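Local coordinates for N-acetyltransferase family protein (Bacillus anthracis, PDB 3LNB) that transfers the acetyl group of acetyl-coenzyme A to arylamine substrates, a reaction by which it inactivates the drug sulfamethoxazole, at residues L43-K48 and D56-N61; A121-D126 and P134-V139; K248-C253 and L263-Y268. The protein carries 1 engineered substitution. All coordinates share one frame; numbering follows the deposited sequence.

Contact 1: residues L43-K48 and D56-N61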
loop_
_atom_site.group_PDB
_atom_site.type_symbol
_atom_site.label_atom_id
_atom_site.label_comp_id
_atom_site.label_asym_id
_atom_site.label_seq_id
_atom_site.Cartn_x
_atom_site.Cartn_y
_atom_site.Cartn_z
ATOM N N LEU A 43 5.632 -12.272 6.697
ATOM C CA LEU A 43 4.183 -12.379 6.554
ATOM C C LEU A 43 3.601 -13.650 7.156
ATOM O O LEU A 43 2.422 -13.951 6.965
ATOM C CB LEU A 43 3.781 -12.253 5.080
ATOM C CG LEU A 43 4.006 -10.878 4.427
ATOM C CD1 LEU A 43 3.180 -9.831 5.155
ATOM C CD2 LEU A 43 5.489 -10.494 4.476
ATOM N N LYS A 44 4.431 -14.382 7.892
ATOM C CA LYS A 44 3.996 -15.611 8.555
ATOM C C LYS A 44 3.298 -16.572 7.604
ATOM O O LYS A 44 2.282 -17.181 7.960
ATOM C CB LYS A 44 3.034 -15.276 9.689
ATOM C CG LYS A 44 3.419 -14.059 10.489
ATOM C CD LYS A 44 4.603 -14.308 11.392
ATOM C CE LYS A 44 4.296 -13.774 12.786
ATOM N NZ LYS A 44 3.701 -12.407 12.737
ATOM N N ILE A 45 3.829 -16.695 6.395
ATOM C CA ILE A 45 3.265 -17.594 5.406
ATOM C C ILE A 45 4.279 -18.693 5.117
ATOM O O ILE A 45 5.423 -18.420 4.761
ATOM C CB ILE A 45 2.937 -16.853 4.092
ATOM C CG1 ILE A 45 1.779 -15.883 4.322
ATOM C CG2 ILE A 45 2.579 -17.856 3.003
ATOM C CD1 ILE A 45 1.497 -14.986 3.140
ATOM N N PRO A 46 3.868 -19.960 5.278
ATOM C CA PRO A 46 4.777 -21.076 5.021
ATOM C C PRO A 46 5.371 -20.966 3.626
ATOM O O PRO A 46 4.668 -20.628 2.674
ATOM C CB PRO A 46 3.866 -22.292 5.150
ATOM C CG PRO A 46 2.552 -21.762 4.647
ATOM C CD PRO A 46 2.477 -20.438 5.383
ATOM N N ALA A 47 6.663 -21.235 3.510
ATOM C CA ALA A 47 7.314 -21.187 2.212
ATOM C C ALA A 47 6.620 -22.227 1.329
ATOM O O ALA A 47 6.446 -23.377 1.731
ATOM C CB ALA A 47 8.792 -21.506 2.358
ATOM N N LYS A 48 6.215 -21.818 0.133
ATOM C CA LYS A 48 5.525 -22.714 -0.800
ATOM C C LYS A 48 5.456 -22.045 -2.167
ATOM O O LYS A 48 5.800 -20.870 -2.300
ATOM C CB LYS A 48 4.102 -22.992 -0.303
ATOM C CG LYS A 48 3.202 -21.758 -0.280
ATOM C CD LYS A 48 1.803 -22.076 0.258
ATOM C CE LYS A 48 0.947 -20.809 0.364
ATOM N NZ LYS A 48 -0.429 -21.083 0.864
ATOM N N ASP A 56 -4.552 -13.668 -2.718
ATOM C CA ASP A 56 -5.454 -13.148 -1.705
ATOM C C ASP A 56 -4.813 -13.259 -0.329
ATOM O O ASP A 56 -4.852 -12.322 0.468
ATOM C CB ASP A 56 -6.753 -13.940 -1.754
ATOM C CG ASP A 56 -7.322 -14.003 -3.155
ATOM O OD1 ASP A 56 -8.153 -13.141 -3.502
ATOM O OD2 ASP A 56 -6.907 -14.900 -3.922
ATOM N N GLU A 57 -4.220 -14.418 -0.069
ATOM C CA GLU A 57 -3.551 -14.677 1.194
ATOM C C GLU A 57 -2.370 -13.733 1.359
ATOM O O GLU A 57 -2.124 -13.229 2.450
ATOM C CB GLU A 57 -3.077 -16.131 1.240
ATOM C CG GLU A 57 -2.023 -16.413 2.282
ATOM C CD GLU A 57 -1.730 -17.891 2.420
ATOM O OE1 GLU A 57 -1.600 -18.579 1.383
ATOM O OE2 GLU A 57 -1.628 -18.361 3.572
ATOM N N ILE A 58 -1.643 -13.490 0.272
ATOM C CA ILE A 58 -0.494 -12.588 0.325
ATOM C C ILE A 58 -0.956 -11.184 0.692
ATOM O O ILE A 58 -0.429 -10.575 1.620
ATOM C CB ILE A 58 0.250 -12.521 -1.030
ATOM C CG1 ILE A 58 0.818 -13.893 -1.385
ATOM C CG2 ILE A 58 1.387 -11.490 -0.957
ATOM C CD1 ILE A 58 1.878 -14.373 -0.430
ATOM N N LEU A 59 -1.950 -10.679 -0.033
ATOM C CA LEU A 59 -2.470 -9.336 0.217
ATOM C C LEU A 59 -3.054 -9.189 1.614
ATOM O O LEU A 59 -2.868 -8.166 2.267
ATOM C CB LEU A 59 -3.541 -8.978 -0.819
ATOM C CG LEU A 59 -3.071 -8.809 -2.264
ATOM C CD1 LEU A 59 -4.282 -8.662 -3.186
ATOM C CD2 LEU A 59 -2.147 -7.595 -2.361
ATOM N N LEU A 60 -3.769 -10.211 2.067
ATOM C CA LEU A 60 -4.374 -10.178 3.392
ATOM C C LEU A 60 -3.324 -10.036 4.494
ATOM O O LEU A 60 -3.430 -9.162 5.352
ATOM C CB LEU A 60 -5.198 -11.448 3.630
ATOM C CG LEU A 60 -5.605 -11.734 5.080
ATOM C CD1 LEU A 60 -6.506 -10.626 5.621
ATOM C CD2 LEU A 60 -6.313 -13.075 5.126
ATOM N N ASN A 61 -2.314 -10.899 4.470
ATOM C CA ASN A 61 -1.272 -10.859 5.487
ATOM C C ASN A 61 -0.490 -9.554 5.468
ATOM O O ASN A 61 -0.131 -9.032 6.524
ATOM C CB ASN A 61 -0.337 -12.060 5.331
ATOM C CG ASN A 61 -0.987 -13.365 5.779
ATOM O OD1 ASN A 61 -2.170 -13.605 5.527
ATOM N ND2 ASN A 61 -0.210 -14.218 6.437
#
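The carboxamide nitrogen of N61 reaches out from the helix to the carbonyl of L43, with ND2 2.7 Å from L43 O. The N-H points almost straight at the oxygen (168°), which lies essentially in the plane of the N61 amide and is approached nearly along its C=O axis. This carbonyl belongs to the residue at which the chain leaves helix 34-42. The next residue, K44, has positive phi and is the C-prime residue of the Schellman motif that ends that helix.

Beyond the turn, I45 points back at helix 55-65. Its CG1 methylene lies against the N61 amide, 3.3 Å from ND2, and its CD1 meets the CD1 of I58 at 3.6 Å, the two side chains crossing at about a right angle. With CG1 anti to the carbonyl carbon (chi1 -68°) and chi2 extended, the I45 branch runs out to I58, while the CG of E57 flanks the same methyl.

At the outer end K48 and E57 come from opposite directions. K48 NZ forms a salt bridge with E57 OE1 at 2.8 Å, on the syn lone pair of that oxygen.

A buried isoleucine contact is thus bracketed by two polar links of different kinds: a neutral, nearly straight hydrogen bond to the carbonyl just past the end of helix 34-42 and a charged pair at the partly exposed edge, together tying the inter-helix loop to helix 55-65.

Contact 2: residues A121-D126 and P134-V139. With COA (coenzyme A), chain B.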
loop_
_atom_site.group_PDB
_atom_site.type_symbol
_atom_site.label_atom_id
_atom_site.label_comp_id
_atom_site.label_asym_id
_atom_site.label_seq_id
_atom_site.Cartn_x
_atom_site.Cartn_y
_atom_site.Cartn_z
ATOM N N ALA A 121 2.561 4.203 -12.336
ATOM C CA ALA A 121 2.289 5.287 -11.415
ATOM C C ALA A 121 0.788 5.536 -11.365
ATOM O O ALA A 121 0.048 5.167 -12.279
ATOM C CB ALA A 121 3.020 6.545 -11.854
ATOM N N GLY A 122 0.355 6.160 -10.280
ATOM C CA GLY A 122 -1.046 6.490 -10.109
ATOM C C GLY A 122 -1.120 7.830 -9.405
ATOM O O GLY A 122 -0.138 8.285 -8.822
ATOM N N THR A 123 -2.283 8.462 -9.472
ATOM C CA THR A 123 -2.510 9.751 -8.841
ATOM C C THR A 123 -3.799 9.581 -8.041
ATOM O O THR A 123 -4.848 9.272 -8.605
ATOM C CB THR A 123 -2.694 10.866 -9.902
ATOM O OG1 THR A 123 -1.550 10.906 -10.763
ATOM C CG2 THR A 123 -2.860 12.224 -9.231
ATOM N N VAL A 124 -3.709 9.767 -6.728
ATOM C CA VAL A 124 -4.867 9.610 -5.845
ATOM C C VAL A 124 -5.757 10.856 -5.836
ATOM O O VAL A 124 -5.281 11.967 -6.049
ATOM C CB VAL A 124 -4.411 9.321 -4.383
ATOM C CG1 VAL A 124 -5.621 9.159 -3.475
ATOM C CG2 VAL A 124 -3.550 8.068 -4.339
ATOM N N TYR A 125 -7.051 10.665 -5.592
ATOM C CA TYR A 125 -7.972 11.792 -5.530
ATOM C C TYR A 125 -8.290 12.082 -4.068
ATOM O O TYR A 125 -8.580 11.165 -3.294
ATOM C CB TYR A 125 -9.272 11.489 -6.277
ATOM C CG TYR A 125 -10.153 12.709 -6.446
ATOM C CD1 TYR A 125 -9.808 13.719 -7.346
ATOM C CD2 TYR A 125 -11.312 12.872 -5.685
ATOM C CE1 TYR A 125 -10.592 14.864 -7.490
ATOM C CE2 TYR A 125 -12.108 14.016 -5.818
ATOM C CZ TYR A 125 -11.740 15.008 -6.724
ATOM O OH TYR A 125 -12.513 16.137 -6.867
ATOM N N ASP A 126 -8.223 13.354 -3.689
ATOM C CA ASP A 126 -8.520 13.759 -2.317
ATOM C C ASP A 126 -10.024 13.972 -2.227
ATOM O O ASP A 126 -10.557 14.947 -2.763
ATOM C CB ASP A 126 -7.808 15.063 -1.979
ATOM C CG ASP A 126 -7.925 15.424 -0.515
ATOM O OD1 ASP A 126 -8.960 15.100 0.110
ATOM O OD2 ASP A 126 -6.976 16.045 0.005
ATOM N N PRO A 134 -0.791 15.099 -5.477
ATOM C CA PRO A 134 0.291 15.261 -6.455
ATOM C C PRO A 134 0.383 14.169 -7.522
ATOM O O PRO A 134 0.163 12.990 -7.241
ATOM C CB PRO A 134 1.542 15.314 -5.577
ATOM C CG PRO A 134 1.034 15.971 -4.328
ATOM C CD PRO A 134 -0.274 15.240 -4.103
ATOM N N ASP A 135 0.717 14.584 -8.742
ATOM C CA ASP A 135 0.870 13.679 -9.881
ATOM C C ASP A 135 1.776 12.493 -9.545
ATOM O O ASP A 135 2.879 12.668 -9.023
ATOM C CB ASP A 135 1.475 14.418 -11.087
ATOM C CG ASP A 135 0.481 15.336 -11.796
ATOM O OD1 ASP A 135 -0.713 15.352 -11.434
ATOM O OD2 ASP A 135 0.907 16.045 -12.736
ATOM N N ASP A 136 1.305 11.291 -9.863
ATOM C CA ASP A 136 2.059 10.061 -9.627
ATOM C C ASP A 136 2.518 9.853 -8.194
ATOM O O ASP A 136 3.655 9.447 -7.967
ATOM C CB ASP A 136 3.285 10.005 -10.539
ATOM C CG ASP A 136 2.932 10.179 -11.993
ATOM O OD1 ASP A 136 1.798 9.829 -12.364
ATOM O OD2 ASP A 136 3.795 10.651 -12.764
ATOM N N GLY A 137 1.640 10.132 -7.235
ATOM C CA GLY A 137 1.984 9.954 -5.835
ATOM C C GLY A 137 1.575 8.585 -5.307
ATOM O O GLY A 137 1.416 8.391 -4.101
ATOM N N HIS A 138 1.389 7.635 -6.215
ATOM C CA HIS A 138 1.020 6.276 -5.840
ATOM C C HIS A 138 1.681 5.338 -6.833
ATOM O O HIS A 138 1.904 5.707 -7.984
ATOM C CB HIS A 138 -0.503 6.089 -5.869
ATOM C CG HIS A 138 -0.959 4.750 -5.368
ATOM N ND1 HIS A 138 -0.259 4.030 -4.422
ATOM C CD2 HIS A 138 -2.073 4.027 -5.640
ATOM C CE1 HIS A 138 -0.922 2.923 -4.131
ATOM N NE2 HIS A 138 -2.027 2.897 -4.856
ATOM N N VAL A 139 2.014 4.141 -6.368
ATOM C CA VAL A 139 2.648 3.127 -7.197
ATOM C C VAL A 139 1.891 1.826 -6.984
ATOM O O VAL A 139 1.676 1.408 -5.846
ATOM C CB VAL A 139 4.130 2.912 -6.800
ATOM C CG1 VAL A 139 4.700 1.717 -7.549
ATOM C CG2 VAL A 139 4.945 4.174 -7.094
HETATM N N1A COA B . -0.647 11.544 5.372
HETATM C C2A COA B . -0.508 11.838 6.652
HETATM N N3A COA B . -1.534 11.818 7.485
HETATM C C4A COA B . -2.757 11.494 7.047
HETATM C C5A COA B . -2.944 11.183 5.707
HETATM C C6A COA B . -1.841 11.213 4.862
HETATM N N6A COA B . -1.967 10.905 3.574
HETATM N N7A COA B . -4.229 10.888 5.540
HETATM C C8A COA B . -4.828 11.004 6.723
HETATM N N9A COA B . -3.938 11.367 7.645
HETATM C C1B COA B . -4.201 11.490 9.098
HETATM C C2B COA B . -5.296 12.500 9.436
HETATM O O2B COA B . -4.758 13.826 9.424
HETATM C C3B COA B . -5.638 12.072 10.862
HETATM O O3B COA B . -4.817 12.761 11.809
HETATM P P3B COA B . -5.430 13.120 13.253
HETATM O O7A COA B . -6.160 11.981 13.853
HETATM O O8A COA B . -4.196 13.611 14.162
HETATM O O9A COA B . -6.375 14.399 13.009
HETATM C C4B COA B . -5.319 10.574 10.871
HETATM O O4B COA B . -4.779 10.265 9.575
HETATM C C5B COA B . -6.581 9.738 11.081
HETATM O O5B COA B . -7.498 9.964 10.010
HETATM P P1A COA B . -8.989 9.370 10.105
HETATM O O1A COA B . -9.657 9.612 8.661
HETATM O O2A COA B . -9.761 10.006 11.195
HETATM O O3A COA B . -8.824 7.785 10.333
HETATM P P2A COA B . -8.501 6.729 9.162
HETATM O O4A COA B . -9.932 6.223 8.629
HETATM O O5A COA B . -7.679 5.614 9.684
HETATM O O6A COA B . -7.812 7.518 7.938
HETATM C CBP COA B . -5.881 6.734 6.630
HETATM C CCP COA B . -6.389 7.588 7.797
HETATM C CDP COA B . -6.070 5.252 6.959
HETATM C CEP COA B . -4.395 7.022 6.412
HETATM C CAP COA B . -6.652 7.092 5.357
HETATM O OAP COA B . -6.512 8.490 5.095
HETATM C C9P COA B . -6.127 6.315 4.148
HETATM O O9P COA B . -6.350 5.112 4.019
HETATM N N8P COA B . -5.440 7.051 3.276
HETATM C C7P COA B . -4.868 6.504 2.036
HETATM C C6P COA B . -3.462 7.067 1.807
HETATM C C5P COA B . -3.011 6.852 0.359
HETATM O O5P COA B . -3.489 7.528 -0.549
HETATM N N4P COA B . -2.078 5.923 0.171
HETATM C C3P COA B . -1.560 5.612 -1.168
HETATM C C2P COA B . -0.525 6.648 -1.613
HETATM S S1P COA B . 1.052 6.573 -0.686
HETATM O O HOH W 1 -1.033 10.869 -5.796
#
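V124 and H138 lean obliquely against each other across the hairpin, V124 CG2 lying 3.9 Å from H138 CB. CG of H138 stands anti to its backbone N (chi1 -175°), which carries the imidazole up to coenzyme A, where C3P sits over one ring face. V124 turns both methyls to the pantetheine arm, CG2 being 3.8 Å from O5P of the cofactor. G122 is paired with H138 and has no side chain beside this group. Their backbones form an antiparallel hydrogen-bonded pair: G122 N donates to H138 O at 2.8 Å from above the carbonyl plane, and the return bond is weak.

T123 and D136 make a different kind of junction. T123 OG1, beside its own backbone N at chi1 -57°, accepts a bond from the backbone N of D136 at 3.0 Å that is nearly straight (168°), while CG2 lies near P134 O. D136 lays its carboxylate alongside the A121 methyl, OD1 3.5 Å from CB, and sends OD2 to K230. The type II turn P134-G137 interrupts regular pairing here; a water bridges V124 N and P134 O, with a weaker bond from G137 N.

H138, with C99 and D153, has the geometry of a Cys-His-Asp charge relay, consistent with the catalytic triad of arylamine N-acetyltransferases; its NE2 is hydrogen-bonded to D153, and Y219 meets the imidazole edge-to-face. The hairpin of strands 116-126 and 131-145 lies within the larger antiparallel sheet. Strand 216-225 flanks it through backbone bonds from T123 and Y125, and helix 99-112 packs against H138 and V139.

Contact 3: residues K248-C253 and L263-Y268. With COA (coenzyme A), chain B.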
loop_
_atom_site.group_PDB
_atom_site.type_symbol
_atom_site.label_atom_id
_atom_site.label_comp_id
_atom_site.label_asym_id
_atom_site.label_seq_id
_atom_site.Cartn_x
_atom_site.Cartn_y
_atom_site.Cartn_z
ATOM N N LYS A 248 3.912 16.127 6.169
ATOM C CA LYS A 248 3.284 17.094 7.067
ATOM C C LYS A 248 3.102 16.590 8.494
ATOM O O LYS A 248 2.852 17.378 9.412
ATOM C CB LYS A 248 1.910 17.486 6.526
ATOM C CG LYS A 248 1.913 18.018 5.114
ATOM C CD LYS A 248 2.606 19.365 5.022
ATOM C CE LYS A 248 2.303 20.017 3.682
ATOM N NZ LYS A 248 2.643 19.110 2.546
ATOM N N GLY A 249 3.214 15.285 8.683
ATOM C CA GLY A 249 3.028 14.719 10.006
ATOM C C GLY A 249 3.085 13.208 9.927
ATOM O O GLY A 249 2.770 12.621 8.890
ATOM N N ALA A 250 3.480 12.573 11.023
ATOM C CA ALA A 250 3.602 11.126 11.050
ATOM C C ALA A 250 2.266 10.409 10.939
ATOM O O ALA A 250 1.252 10.848 11.498
ATOM C CB ALA A 250 4.320 10.689 12.320
ATOM N N ILE A 251 2.275 9.307 10.198
ATOM C CA ILE A 251 1.089 8.486 10.032
ATOM C C ILE A 251 1.532 7.029 9.997
ATOM O O ILE A 251 2.568 6.691 9.412
ATOM C CB ILE A 251 0.315 8.828 8.726
ATOM C CG1 ILE A 251 -0.906 7.907 8.571
ATOM C CG2 ILE A 251 1.216 8.645 7.515
ATOM C CD1 ILE A 251 -1.845 7.874 9.767
ATOM N N THR A 252 0.767 6.180 10.670
ATOM C CA THR A 252 1.031 4.748 10.707
ATOM C C THR A 252 -0.346 4.112 10.754
ATOM O O THR A 252 -1.164 4.436 11.627
ATOM C CB THR A 252 1.856 4.330 11.955
ATOM O OG1 THR A 252 3.133 4.985 11.929
ATOM C CG2 THR A 252 2.093 2.821 11.960
ATOM N N CYS A 253 -0.610 3.235 9.790
ATOM C CA CYS A 253 -1.901 2.570 9.682
ATOM C C CYS A 253 -1.740 1.084 9.403
ATOM O O CYS A 253 -0.784 0.663 8.760
ATOM C CB CYS A 253 -2.722 3.209 8.561
ATOM S SG CYS A 253 -4.292 2.384 8.198
ATOM N N LEU A 263 -2.373 5.944 13.637
ATOM C CA LEU A 263 -1.688 6.694 14.672
ATOM C C LEU A 263 -0.892 7.869 14.117
ATOM O O LEU A 263 -0.088 7.701 13.206
ATOM C CB LEU A 263 -0.740 5.766 15.430
ATOM C CG LEU A 263 0.138 6.412 16.504
ATOM C CD1 LEU A 263 -0.721 6.754 17.722
ATOM C CD2 LEU A 263 1.266 5.458 16.890
ATOM N N THR A 264 -1.139 9.053 14.663
ATOM C CA THR A 264 -0.413 10.250 14.267
ATOM C C THR A 264 0.333 10.713 15.516
ATOM O O THR A 264 0.259 10.063 16.557
ATOM C CB THR A 264 -1.360 11.374 13.799
ATOM O OG1 THR A 264 -2.177 11.813 14.890
ATOM C CG2 THR A 264 -2.246 10.878 12.678
ATOM N N ASN A 265 1.054 11.825 15.424
ATOM C CA ASN A 265 1.770 12.333 16.591
ATOM C C ASN A 265 0.771 12.838 17.627
ATOM O O ASN A 265 1.039 12.800 18.827
ATOM C CB ASN A 265 2.699 13.487 16.202
ATOM C CG ASN A 265 3.869 13.037 15.353
ATOM O OD1 ASN A 265 4.561 12.077 15.697
ATOM N ND2 ASN A 265 4.104 13.735 14.240
ATOM N N LYS A 266 -0.390 13.277 17.148
ATOM C CA LYS A 266 -1.435 13.841 18.004
ATOM C C LYS A 266 -2.582 12.916 18.424
ATOM O O LYS A 266 -3.095 13.025 19.539
ATOM C CB LYS A 266 -2.053 15.059 17.308
ATOM C CG LYS A 266 -1.049 16.042 16.724
ATOM C CD LYS A 266 -0.186 16.669 17.798
ATOM C CE LYS A 266 0.728 17.731 17.199
ATOM N NZ LYS A 266 1.628 18.326 18.235
ATOM N N ASN A 267 -2.994 12.014 17.541
ATOM C CA ASN A 267 -4.123 11.142 17.853
ATOM C C ASN A 267 -4.003 9.692 17.433
ATOM O O ASN A 267 -3.302 9.359 16.478
ATOM C CB ASN A 267 -5.386 11.692 17.196
ATOM C CG ASN A 267 -5.718 13.084 17.654
ATOM O OD1 ASN A 267 -6.237 13.278 18.757
ATOM N ND2 ASN A 267 -5.411 14.073 16.813
ATOM N N TYR A 268 -4.729 8.843 18.157
ATOM C CA TYR A 268 -4.798 7.416 17.871
ATOM C C TYR A 268 -6.247 7.163 17.458
ATOM O O TYR A 268 -7.170 7.377 18.249
ATOM C CB TYR A 268 -4.458 6.591 19.111
ATOM C CG TYR A 268 -4.445 5.097 18.861
ATOM C CD1 TYR A 268 -3.739 4.559 17.779
ATOM C CD2 TYR A 268 -5.093 4.217 19.729
ATOM C CE1 TYR A 268 -3.675 3.179 17.575
ATOM C CE2 TYR A 268 -5.032 2.836 19.533
ATOM C CZ TYR A 268 -4.319 2.326 18.455
ATOM O OH TYR A 268 -4.229 0.966 18.264
HETATM N N1A COA B . -0.647 11.544 5.372
HETATM C C2A COA B . -0.508 11.838 6.652
HETATM N N3A COA B . -1.534 11.818 7.485
HETATM C C4A COA B . -2.757 11.494 7.047
HETATM C C5A COA B . -2.944 11.183 5.707
HETATM C C6A COA B . -1.841 11.213 4.862
HETATM N N6A COA B . -1.967 10.905 3.574
HETATM N N7A COA B . -4.229 10.888 5.540
HETATM C C8A COA B . -4.828 11.004 6.723
HETATM N N9A COA B . -3.938 11.367 7.645
HETATM C C1B COA B . -4.201 11.490 9.098
HETATM C C2B COA B . -5.296 12.500 9.436
HETATM O O2B COA B . -4.758 13.826 9.424
HETATM C C3B COA B . -5.638 12.072 10.862
HETATM O O3B COA B . -4.817 12.761 11.809
HETATM P P3B COA B . -5.430 13.120 13.253
HETATM O O7A COA B . -6.160 11.981 13.853
HETATM O O8A COA B . -4.196 13.611 14.162
HETATM O O9A COA B . -6.375 14.399 13.009
HETATM C C4B COA B . -5.319 10.574 10.871
HETATM O O4B COA B . -4.779 10.265 9.575
HETATM C C5B COA B . -6.581 9.738 11.081
HETATM O O5B COA B . -7.498 9.964 10.010
HETATM P P1A COA B . -8.989 9.370 10.105
HETATM O O1A COA B . -9.657 9.612 8.661
HETATM O O2A COA B . -9.761 10.006 11.195
HETATM O O3A COA B . -8.824 7.785 10.333
HETATM P P2A COA B . -8.501 6.729 9.162
HETATM O O4A COA B . -9.932 6.223 8.629
HETATM O O5A COA B . -7.679 5.614 9.684
HETATM O O6A COA B . -7.812 7.518 7.938
HETATM C CBP COA B . -5.881 6.734 6.630
HETATM C CCP COA B . -6.389 7.588 7.797
HETATM C CDP COA B . -6.070 5.252 6.959
HETATM C CEP COA B . -4.395 7.022 6.412
HETATM C CAP COA B . -6.652 7.092 5.357
HETATM O OAP COA B . -6.512 8.490 5.095
HETATM C C9P COA B . -6.127 6.315 4.148
HETATM O O9P COA B . -6.350 5.112 4.019
HETATM N N8P COA B . -5.440 7.051 3.276
HETATM C C7P COA B . -4.868 6.504 2.036
HETATM C C6P COA B . -3.462 7.067 1.807
HETATM C C5P COA B . -3.011 6.852 0.359
HETATM O O5P COA B . -3.489 7.528 -0.549
HETATM N N4P COA B . -2.078 5.923 0.171
HETATM C C3P COA B . -1.560 5.612 -1.168
HETATM C C2P COA B . -0.525 6.648 -1.613
HETATM S S1P COA B . 1.052 6.573 -0.686
HETATM O O HOH W 2 2.704 7.427 13.288
#
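T252 and L263 meet through their backbones in a loose pairing with a single sound bond: L263 N donates to T252 O at 2.8 Å, in the carbonyl plane, whereas the return bond from T252 N to L263 O is weak. A water bridges T252 OG1 and L263 O. Just beyond, the chains remain close through CA-H...O contacts, with T264 CA 3.3 Å from A250 O.

The coenzyme A side, by contrast, is tightly filled. I251 lays CB and CG2 against the adenine, CG2 3.7 Å from C2A, and its CD1 reaches toward both the ribose O4B and the T264 methyl. T264 places OG1 between its backbone N and carbonyl carbon (chi1 65°), where the hydroxyl accepts N267 N in an ST motif and lies 2.8 Å from the 3'-phosphate oxygen O8A. N267 ND2 grips the same O8A at 3.0 Å in an almost linear bond (175°). CG2 of T264 meanwhile packs against the ribose.

Towards solvent the contact is again loose. Exposed N265 merely rests its amide on the A250 methyl, ND2 3.6 Å from CB.

The contact lies at the open end of the hairpin of strands 252-256 and 259-263, where the second segment runs on into strand 267-272. Strand 68-69 borders strand 252-256 through a C253-F68 backbone bond, strand 275-280 lines the far edge beside N267 and Y268, and helix 283-294 covers A250, T252 and L263.

How the contacts relate
The contacts follow one another along the chain in numerical order, each closing before the next opens. Contact 1 ties together the N-terminal helical region. Contact 2 lies in the eight-stranded sheet on the opposite side of the chain's centre, about 27 Å away between centres. Contact 3, in the separate five-stranded sheet, is equally far from contact 1 and about 21 Å from contact 2. No two touch; contacts 2 and 3 come within about 8 Å at their nearest atoms. Coenzyme A spans these two, its pantetheine end at contact 2 and its adenine and 3'-phosphate at contact 3, so two sheets share one cofactor site.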